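Local coordinates for protein dipeptidase AC. Metallo peptidase. MEROPS family M19 (Rhodobacter sphaeroides, PDB 3LY0) that probably hydrolyses dipeptides at a two-zinc centre, here occupied by a phosphinate mimic of the dipeptide L-Ala-D-Ala, at residues V176-P181 / S242-T247; P181-T186 / L213-F218. One frame throughout, in Å; residues are numbered along the deposited sequence.

Overall arrangement
Both contacts hold the run 176-186, which contains the short strand 179-180, within the TIM-barrel-type fold of this M19 dipeptidase; they share Pro181 in sequence. Contact 1 is buried and joins the run to the loop 242-247: one threonine and the backbone make its bonds, and an arginine reaches from it to the carboxylate of the phosphinate. Contact 2, partly buried and about 7 Å away between centres, sets the later part of that run, 181-186, against the start of helix 215-224, with a salt bridge and three bridging waters at its more exposed edge. The two pack directly on each other, Thr243 CG2 lying 3.4 Å from Ser183 O and Val176 CG1 lying 3.6 Å from Asn214 CA.

Contact 1: residues V176-P181 / S242-T247; sequences VPFRFP and STRNLT. With LY0 ((2R)-3-[(R)-[(1R)-1-aminoethyl](hydroxy)phosphoryl]-2-methylpropanoic acid), chain C.
Thr243 reaches into the backbone of 177-179, its CG2 methyl packed against Arg179 CB at 3.6 Å while its hydroxyl serves two partners. OG1 donates to Pro177 O over 2.6 Å, in the plane of that carbonyl. The same Thr243 OG1 accepts from Arg179 N at 3.1 Å through a bent N-H (140°). With OG1 between the backbone N and the carbonyl carbon (chi1 49°), the methyl is left to cross the Arg179 chain at about a right angle. The backbone adds a straighter bond, Thr243 N to Arg179 O (172°). Replacing the threonine with a valine would probably leave Pro177 O and Arg179 N without this shared mate and loosen the loop against the turn. A water bridges Arg179 O and Ser242 OG, and the same serine oxygen accepts from Arg244 N in an ST turn, overlapping a type I beta turn from Ser242 to Asn245.

This turn lies in the loop after strand 230-231 of the TIM-barrel-type fold and presents Arg244 to the active-site pocket. Bent at chi2 and chi3, the arginine runs alongside the Phe178 ring, its CG 4.0 Å from CE1, with Val176 CG2 meeting its CD. The guanidinium edge faces the inhibitor carboxylate: NE donates to LY0 O61 at 2.7 Å and NH2 to LY0 O62 at 3.0 Å, the latter nearly straight. NH2 also bonds to His233 O and NH1 to Ser234 OG, which fixes the turn of the guanidinium plane. Phe178 meets the same carboxylate with its ring edge, CE1 lying 3.1 Å from LY0 O61.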
ATOM      1  N   VAL A 176      -8.097   5.022 -10.633  1.00 10.62           N
ATOM      2  CA  VAL A 176      -7.574   4.939 -11.986  1.00 10.16           C
ATOM      3  C   VAL A 176      -7.747   3.535 -12.523  1.00 11.92           C
ATOM      4  O   VAL A 176      -7.593   2.562 -11.797  1.00 11.63           O
ATOM      5  CB  VAL A 176      -6.064   5.318 -12.071  1.00 10.33           C
ATOM      6  CG1 VAL A 176      -5.839   6.757 -11.659  1.00 11.53           C
ATOM      7  CG2 VAL A 176      -5.182   4.342 -11.265  1.00 10.90           C
ATOM      8  N   PRO A 177      -8.066   3.413 -13.813  1.00 12.43           N
ATOM      9  CA  PRO A 177      -7.924   2.099 -14.431  1.00 11.94           C
ATOM     10  C   PRO A 177      -6.445   1.792 -14.589  1.00 12.30           C
ATOM     11  O   PRO A 177      -5.633   2.728 -14.614  1.00 14.79           O
ATOM     12  CB  PRO A 177      -8.551   2.304 -15.813  1.00 13.80           C
ATOM     13  CG  PRO A 177      -8.311   3.762 -16.097  1.00 17.44           C
ATOM     14  CD  PRO A 177      -8.495   4.445 -14.775  1.00 15.87           C
ATOM     15  N   PHE A 178      -6.088   0.519 -14.684  1.00 11.29           N
ATOM     16  CA  PHE A 178      -4.705   0.147 -14.965  1.00 12.61           C
ATOM     17  C   PHE A 178      -4.422   0.351 -16.440  1.00 12.51           C
ATOM     18  O   PHE A 178      -5.022  -0.311 -17.288  1.00 14.65           O
ATOM     19  CB  PHE A 178      -4.455  -1.306 -14.587  1.00 14.31           C
ATOM     20  CG  PHE A 178      -4.633  -1.578 -13.134  1.00 13.32           C
ATOM     21  CD1 PHE A 178      -3.643  -1.221 -12.227  1.00 15.53           C
ATOM     22  CD2 PHE A 178      -5.795  -2.167 -12.662  1.00 15.30           C
ATOM     23  CE1 PHE A 178      -3.806  -1.457 -10.878  1.00 12.83           C
ATOM     24  CE2 PHE A 178      -5.962  -2.411 -11.315  1.00 15.42           C
ATOM     25  CZ  PHE A 178      -4.967  -2.054 -10.418  1.00 15.23           C
ATOM     26  N   ARG A 179      -3.513   1.272 -16.747  1.00 12.38           N
ATOM     27  CA  ARG A 179      -3.203   1.592 -18.133  1.00 12.65           C
ATOM     28  C   ARG A 179      -1.742   1.997 -18.259  1.00 13.44           C
ATOM     29  O   ARG A 179      -1.168   2.578 -17.345  1.00 12.53           O
ATOM     30  CB  ARG A 179      -4.112   2.731 -18.597  1.00 13.95           C
ATOM     31  CG  ARG A 179      -3.756   3.378 -19.911  1.00 19.55           C
ATOM     32  CD  ARG A 179      -4.703   4.544 -20.162  1.00 25.13           C
ATOM     33  NE  ARG A 179      -6.090   4.091 -20.185  1.00 25.43           N
ATOM     34  CZ  ARG A 179      -7.119   4.726 -19.628  1.00 26.30           C
ATOM     35  NH1 ARG A 179      -6.952   5.879 -18.993  1.00 27.98           N
ATOM     36  NH2 ARG A 179      -8.333   4.211 -19.723  1.00 32.00           N
ATOM     37  N   PHE A 180      -1.134   1.684 -19.396  1.00 13.22           N
ATOM     38  CA  PHE A 180       0.210   2.169 -19.696  1.00 13.39           C
ATOM     39  C   PHE A 180       0.352   2.330 -21.203  1.00 12.85           C
ATOM     40  O   PHE A 180       0.027   1.405 -21.938  1.00 14.76           O
ATOM     41  CB  PHE A 180       1.283   1.191 -19.217  1.00 12.55           C
ATOM     42  CG  PHE A 180       2.687   1.703 -19.419  1.00 11.83           C
ATOM     43  CD1 PHE A 180       3.352   2.353 -18.388  1.00 12.70           C
ATOM     44  CD2 PHE A 180       3.322   1.571 -20.647  1.00 12.91           C
ATOM     45  CE1 PHE A 180       4.627   2.840 -18.571  1.00 15.07           C
ATOM     46  CE2 PHE A 180       4.607   2.062 -20.846  1.00 14.70           C
ATOM     47  CZ  PHE A 180       5.266   2.700 -19.804  1.00 15.42           C
ATOM     48  N   PRO A 181       0.832   3.495 -21.665  1.00 13.17           N
ATOM     49  CA  PRO A 181       1.123   4.675 -20.852  1.00 11.76           C
ATOM     50  C   PRO A 181      -0.153   5.490 -20.670  1.00 12.72           C
ATOM     51  O   PRO A 181      -1.087   5.362 -21.465  1.00 14.11           O
ATOM     52  CB  PRO A 181       2.115   5.445 -21.727  1.00 11.50           C
ATOM     53  CG  PRO A 181       1.649   5.148 -23.101  1.00 14.18           C
ATOM     54  CD  PRO A 181       1.261   3.691 -23.068  1.00 11.65           C
ATOM     55  N   SER A 242       2.779   5.009 -15.834  1.00 10.21           N
ATOM     56  CA  SER A 242       1.594   4.221 -15.502  1.00 11.98           C
ATOM     57  C   SER A 242       0.540   5.122 -14.868  1.00  9.54           C
ATOM     58  O   SER A 242       0.875   6.034 -14.119  1.00 10.33           O
ATOM     59  CB  SER A 242       1.966   3.127 -14.499  1.00 10.16           C
ATOM     60  OG  SER A 242       0.805   2.596 -13.867  1.00 11.38           O
ATOM     61  N   THR A 243      -0.734   4.866 -15.148  1.00 10.17           N
ATOM     62  CA  THR A 243      -1.815   5.609 -14.485  1.00 10.65           C
ATOM     63  C   THR A 243      -1.742   5.552 -12.950  1.00 10.10           C
ATOM     64  O   THR A 243      -2.313   6.410 -12.270  1.00 10.85           O
ATOM     65  CB  THR A 243      -3.191   5.078 -14.911  1.00 10.74           C
ATOM     66  OG1 THR A 243      -3.196   3.651 -14.780  1.00 12.30           O
ATOM     67  CG2 THR A 243      -3.451   5.434 -16.387  1.00 13.24           C
ATOM     68  N   ARG A 244      -1.059   4.534 -12.428  1.00 10.02           N
ATOM     69  CA  ARG A 244      -0.944   4.336 -10.980  1.00 10.71           C
ATOM     70  C   ARG A 244       0.138   5.180 -10.306  1.00  9.81           C
ATOM     71  O   ARG A 244       0.171   5.287  -9.073  1.00 10.17           O
ATOM     72  CB  ARG A 244      -0.739   2.859 -10.674  1.00  8.67           C
ATOM     73  CG  ARG A 244      -2.049   2.091 -10.576  1.00  9.78           C
ATOM     74  CD  ARG A 244      -2.728   2.351  -9.236  1.00 10.90           C
ATOM     75  NE  ARG A 244      -2.140   1.561  -8.153  1.00 10.10           N
ATOM     76  CZ  ARG A 244      -1.344   2.030  -7.193  1.00 11.09           C
ATOM     77  NH1 ARG A 244      -0.993   3.311  -7.149  1.00 10.47           N
ATOM     78  NH2 ARG A 244      -0.916   1.203  -6.248  1.00  9.75           N
ATOM     79  N   ASN A 245       1.030   5.766 -11.096  1.00 10.54           N
ATOM     80  CA  ASN A 245       2.132   6.553 -10.540  1.00  9.52           C
ATOM     81  C   ASN A 245       1.812   8.041 -10.360  1.00  9.84           C
ATOM     82  O   ASN A 245       0.737   8.512 -10.756  1.00 11.34           O
ATOM     83  CB  ASN A 245       3.401   6.316 -11.363  1.00  9.44           C
ATOM     84  CG  ASN A 245       3.999   4.943 -11.113  1.00  9.02           C
ATOM     85  OD1 ASN A 245       3.704   4.301 -10.097  1.00  9.45           O
ATOM     86  ND2 ASN A 245       4.852   4.493 -12.018  1.00 10.90           N
ATOM     87  N   LEU A 246       2.740   8.761  -9.735  1.00  9.81           N
ATOM     88  CA  LEU A 246       2.508  10.138  -9.327  1.00 10.48           C
ATOM     89  C   LEU A 246       3.314  11.096 -10.200  1.00 10.38           C
ATOM     90  O   LEU A 246       4.512  10.910 -10.388  1.00 11.54           O
ATOM     91  CB  LEU A 246       2.918  10.317  -7.858  1.00 10.15           C
ATOM     92  CG  LEU A 246       2.058   9.579  -6.826  1.00 10.77           C
ATOM     93  CD1 LEU A 246       2.787   9.476  -5.499  1.00 11.52           C
ATOM     94  CD2 LEU A 246       0.715  10.258  -6.652  1.00 11.87           C
ATOM     95  N   THR A 247       2.659  12.133 -10.704  1.00 11.45           N
ATOM     96  CA  THR A 247       3.367  13.141 -11.501  1.00 12.47           C
ATOM     97  C   THR A 247       4.189  14.048 -10.593  1.00 12.01           C
ATOM     98  O   THR A 247       3.996  14.073  -9.369  1.00 12.25           O
ATOM     99  CB  THR A 247       2.395  14.026 -12.287  1.00 13.26           C
ATOM    100  OG1 THR A 247       1.675  14.869 -11.375  1.00 14.13           O
ATOM    101  CG2 THR A 247       1.405  13.178 -13.076  1.00 15.42           C
TER
HETATM  102  P   LY0 C 363      -3.069  -4.079  -5.373  1.00 12.30           P
HETATM  103  C1  LY0 C 363      -4.888  -6.078  -6.076  1.00 16.69           C
HETATM  104  N1  LY0 C 363      -4.748  -5.350  -3.711  1.00 11.58           N
HETATM  105  C2  LY0 C 363      -4.016  -5.580  -4.944  1.00 13.43           C
HETATM  106  C4  LY0 C 363      -1.834  -4.458  -6.679  1.00 13.75           C
HETATM  107  C5  LY0 C 363      -1.809  -3.502  -7.839  1.00 13.92           C
HETATM  108  C6  LY0 C 363      -1.807  -2.060  -7.410  1.00 12.37           C
HETATM  109  C7  LY0 C 363      -0.800  -3.839  -8.906  1.00 16.28           C
HETATM  110  O31 LY0 C 363      -2.416  -3.633  -4.086  1.00 12.01           O
HETATM  111  O32 LY0 C 363      -4.067  -2.966  -5.834  1.00 11.45           O
HETATM  112  O61 LY0 C 363      -2.072  -1.100  -8.331  1.00 12.92           O
HETATM  113  O62 LY0 C 363      -1.603  -1.731  -6.229  1.00 11.69           O
HETATM  114  O   HOH W   1       0.043   0.633 -15.463  1.00 12.83           O

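Contact 2: residues P181-T186 / L213-F218; sequences PGSPDT and LNEKGF
Pro184 O accepts from Glu215 N at 3.0 Å, at the first turn of helix 215-224, so the loop 181-186 adds a partner at the helix N-terminus, beside the N-cap residue Asn214. The donor stands well above the carbonyl plane, 52° out of it. Beside this bond Asp185 OD1 forms a salt bridge with Lys216 NZ at 2.8 Å, met on the syn side and 19° out of the carboxylate plane. The lysine bends at chi4 to bring its amine back to the loop. A water carries the reach of that same OD1 to Lys216 N, and a negative group so near the helix start would probably be favoured by its dipole.

Glu215 extends past Pro184 and Asp185, its OE1 3.5 Å from Asp185 CB; a second water joins OE1 to Ser183 OG, and OE2 pairs with Arg249 in helix 248-256. Farther out, Ser183 OG accepts from Asp185 N at 2.9 Å in an ST turn, and Asp185 centres an inverse gamma turn. On the other flank Thr186 OG1 touches Asn214 CB at 3.5 Å and shares a water with Asn214 ND2, which also donates to Glu188 O. Asn214 OD1 takes the N-H of Gly217, N to OD1 2.8 Å, nearly in line with its own C=O bond (171°).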
ATOM      1  N   PRO A 181       0.832   3.495 -21.665  1.00 13.17           N
ATOM      2  CA  PRO A 181       1.123   4.675 -20.852  1.00 11.76           C
ATOM      3  C   PRO A 181      -0.153   5.490 -20.670  1.00 12.72           C
ATOM      4  O   PRO A 181      -1.087   5.362 -21.465  1.00 14.11           O
ATOM      5  CB  PRO A 181       2.115   5.445 -21.727  1.00 11.50           C
ATOM      6  CG  PRO A 181       1.649   5.148 -23.101  1.00 14.18           C
ATOM      7  CD  PRO A 181       1.261   3.691 -23.068  1.00 11.65           C
ATOM      8  N   GLY A 182      -0.215   6.304 -19.628  1.00 12.07           N
ATOM      9  CA  GLY A 182      -1.348   7.188 -19.471  1.00 14.92           C
ATOM     10  C   GLY A 182      -1.238   8.086 -18.260  1.00 13.19           C
ATOM     11  O   GLY A 182      -0.533   7.774 -17.304  1.00 13.49           O
ATOM     12  N   SER A 183      -1.948   9.205 -18.321  1.00 13.97           N
ATOM     13  CA  SER A 183      -2.024  10.168 -17.239  1.00 13.20           C
ATOM     14  C   SER A 183      -2.906   9.619 -16.121  1.00 13.61           C
ATOM     15  O   SER A 183      -3.832   8.861 -16.383  1.00 13.53           O
ATOM     16  CB  SER A 183      -2.638  11.462 -17.775  1.00 16.39           C
ATOM     17  OG  SER A 183      -3.142  12.295 -16.748  1.00 20.39           O
ATOM     18  N   PRO A 184      -2.629  10.007 -14.867  1.00 13.07           N
ATOM     19  CA  PRO A 184      -3.524   9.631 -13.765  1.00 11.47           C
ATOM     20  C   PRO A 184      -4.857  10.385 -13.808  1.00 12.52           C
ATOM     21  O   PRO A 184      -5.738  10.106 -13.003  1.00 11.75           O
ATOM     22  CB  PRO A 184      -2.750  10.047 -12.509  1.00 12.22           C
ATOM     23  CG  PRO A 184      -1.408  10.444 -12.945  1.00 18.02           C
ATOM     24  CD  PRO A 184      -1.461  10.772 -14.408  1.00 13.06           C
ATOM     25  N   ASP A 185      -5.013  11.330 -14.730  1.00 13.03           N
ATOM     26  CA  ASP A 185      -6.261  12.090 -14.826  1.00 14.36           C
ATOM     27  C   ASP A 185      -7.266  11.325 -15.673  1.00 15.83           C
ATOM     28  O   ASP A 185      -7.506  11.653 -16.837  1.00 16.91           O
ATOM     29  CB  ASP A 185      -5.987  13.481 -15.408  1.00 15.48           C
ATOM     30  CG  ASP A 185      -7.188  14.400 -15.331  1.00 18.70           C
ATOM     31  OD1 ASP A 185      -8.205  14.024 -14.712  1.00 19.51           O
ATOM     32  OD2 ASP A 185      -7.112  15.513 -15.897  1.00 21.59           O
ATOM     33  N   THR A 186      -7.867  10.308 -15.066  1.00 13.84           N
ATOM     34  CA  THR A 186      -8.669   9.334 -15.794  1.00 13.60           C
ATOM     35  C   THR A 186     -10.175   9.468 -15.594  1.00 13.33           C
ATOM     36  O   THR A 186     -10.955   8.770 -16.249  1.00 15.90           O
ATOM     37  CB  THR A 186      -8.254   7.910 -15.414  1.00 12.89           C
ATOM     38  OG1 THR A 186      -8.384   7.748 -13.991  1.00 13.26           O
ATOM     39  CG2 THR A 186      -6.816   7.656 -15.805  1.00 14.34           C
ATOM     40  N   LEU A 213      -6.266   6.478  -6.281  1.00  9.98           N
ATOM     41  CA  LEU A 213      -7.154   7.610  -6.528  1.00  9.31           C
ATOM     42  C   LEU A 213      -6.694   8.320  -7.796  1.00 10.85           C
ATOM     43  O   LEU A 213      -5.502   8.473  -8.022  1.00 11.10           O
ATOM     44  CB  LEU A 213      -7.130   8.557  -5.332  1.00 12.11           C
ATOM     45  CG  LEU A 213      -8.201   9.651  -5.283  1.00 10.87           C
ATOM     46  CD1 LEU A 213      -9.622   9.089  -5.368  1.00 12.13           C
ATOM     47  CD2 LEU A 213      -8.023  10.464  -4.022  1.00 13.49           C
ATOM     48  N   ASN A 214      -7.645   8.721  -8.634  1.00 11.03           N
ATOM     49  CA  ASN A 214      -7.287   9.449  -9.843  1.00 10.83           C
ATOM     50  C   ASN A 214      -6.862  10.885  -9.524  1.00 10.83           C
ATOM     51  O   ASN A 214      -6.890  11.323  -8.371  1.00 11.63           O
ATOM     52  CB  ASN A 214      -8.399   9.365 -10.898  1.00 11.14           C
ATOM     53  CG  ASN A 214      -9.662  10.137 -10.517  1.00 10.24           C
ATOM     54  OD1 ASN A 214      -9.655  11.015  -9.645  1.00 11.95           O
ATOM     55  ND2 ASN A 214     -10.764   9.810 -11.205  1.00 11.68           N
ATOM     56  N   GLU A 215      -6.434  11.611 -10.548  1.00 10.69           N
ATOM     57  CA  GLU A 215      -5.805  12.902 -10.308  1.00 11.97           C
ATOM     58  C   GLU A 215      -6.790  13.942  -9.766  1.00 11.22           C
ATOM     59  O   GLU A 215      -6.451  14.751  -8.893  1.00 11.62           O
ATOM     60  CB  GLU A 215      -5.120  13.413 -11.578  1.00 11.88           C
ATOM     61  CG  GLU A 215      -4.222  14.617 -11.321  1.00 13.93           C
ATOM     62  CD  GLU A 215      -3.290  14.944 -12.472  1.00 17.07           C
ATOM     63  OE1 GLU A 215      -3.201  14.153 -13.424  1.00 18.51           O
ATOM     64  OE2 GLU A 215      -2.633  15.999 -12.400  1.00 21.00           O
ATOM     65  N   LYS A 216      -8.017  13.922 -10.271  1.00 12.14           N
ATOM     66  CA  LYS A 216      -9.008  14.872  -9.774  1.00 12.64           C
ATOM     67  C   LYS A 216      -9.344  14.581  -8.317  1.00 13.07           C
ATOM     68  O   LYS A 216      -9.474  15.503  -7.516  1.00 13.33           O
ATOM     69  CB  LYS A 216     -10.270  14.889 -10.637  1.00 14.63           C
ATOM     70  CG  LYS A 216     -10.045  15.512 -12.010  1.00 14.29           C
ATOM     71  CD  LYS A 216     -11.355  15.670 -12.778  1.00 21.72           C
ATOM     72  CE  LYS A 216     -11.119  16.143 -14.214  1.00 25.28           C
ATOM     73  NZ  LYS A 216     -10.764  15.025 -15.139  1.00 25.15           N
ATOM     74  N   GLY A 217      -9.454  13.301  -7.971  1.00 11.80           N
ATOM     75  CA  GLY A 217      -9.725  12.934  -6.588  1.00 10.90           C
ATOM     76  C   GLY A 217      -8.554  13.331  -5.704  1.00 10.44           C
ATOM     77  O   GLY A 217      -8.735  13.827  -4.585  1.00 11.73           O
ATOM     78  N   PHE A 218      -7.341  13.118  -6.220  1.00 10.88           N
ATOM     79  CA  PHE A 218      -6.127  13.517  -5.526  1.00 11.58           C
ATOM     80  C   PHE A 218      -6.152  15.021  -5.237  1.00 11.35           C
ATOM     81  O   PHE A 218      -5.865  15.459  -4.126  1.00 11.85           O
ATOM     82  CB  PHE A 218      -4.915  13.140  -6.391  1.00 11.77           C
ATOM     83  CG  PHE A 218      -3.590  13.606  -5.845  1.00 11.36           C
ATOM     84  CD1 PHE A 218      -2.739  12.721  -5.203  1.00 13.05           C
ATOM     85  CD2 PHE A 218      -3.191  14.930  -5.996  1.00 16.01           C
ATOM     86  CE1 PHE A 218      -1.502  13.152  -4.712  1.00 14.94           C
ATOM     87  CE2 PHE A 218      -1.961  15.368  -5.506  1.00 17.33           C
ATOM     88  CZ  PHE A 218      -1.124  14.484  -4.862  1.00 15.88           C
TER
HETATM   89  O   HOH W   2      -1.697  14.432 -15.722  1.00 23.73           O
HETATM   90  O   HOH W   3      -8.885  12.362 -12.654  1.00 13.09           O
HETATM   91  O   HOH W   4     -10.877   7.286 -12.881  1.00 13.64           O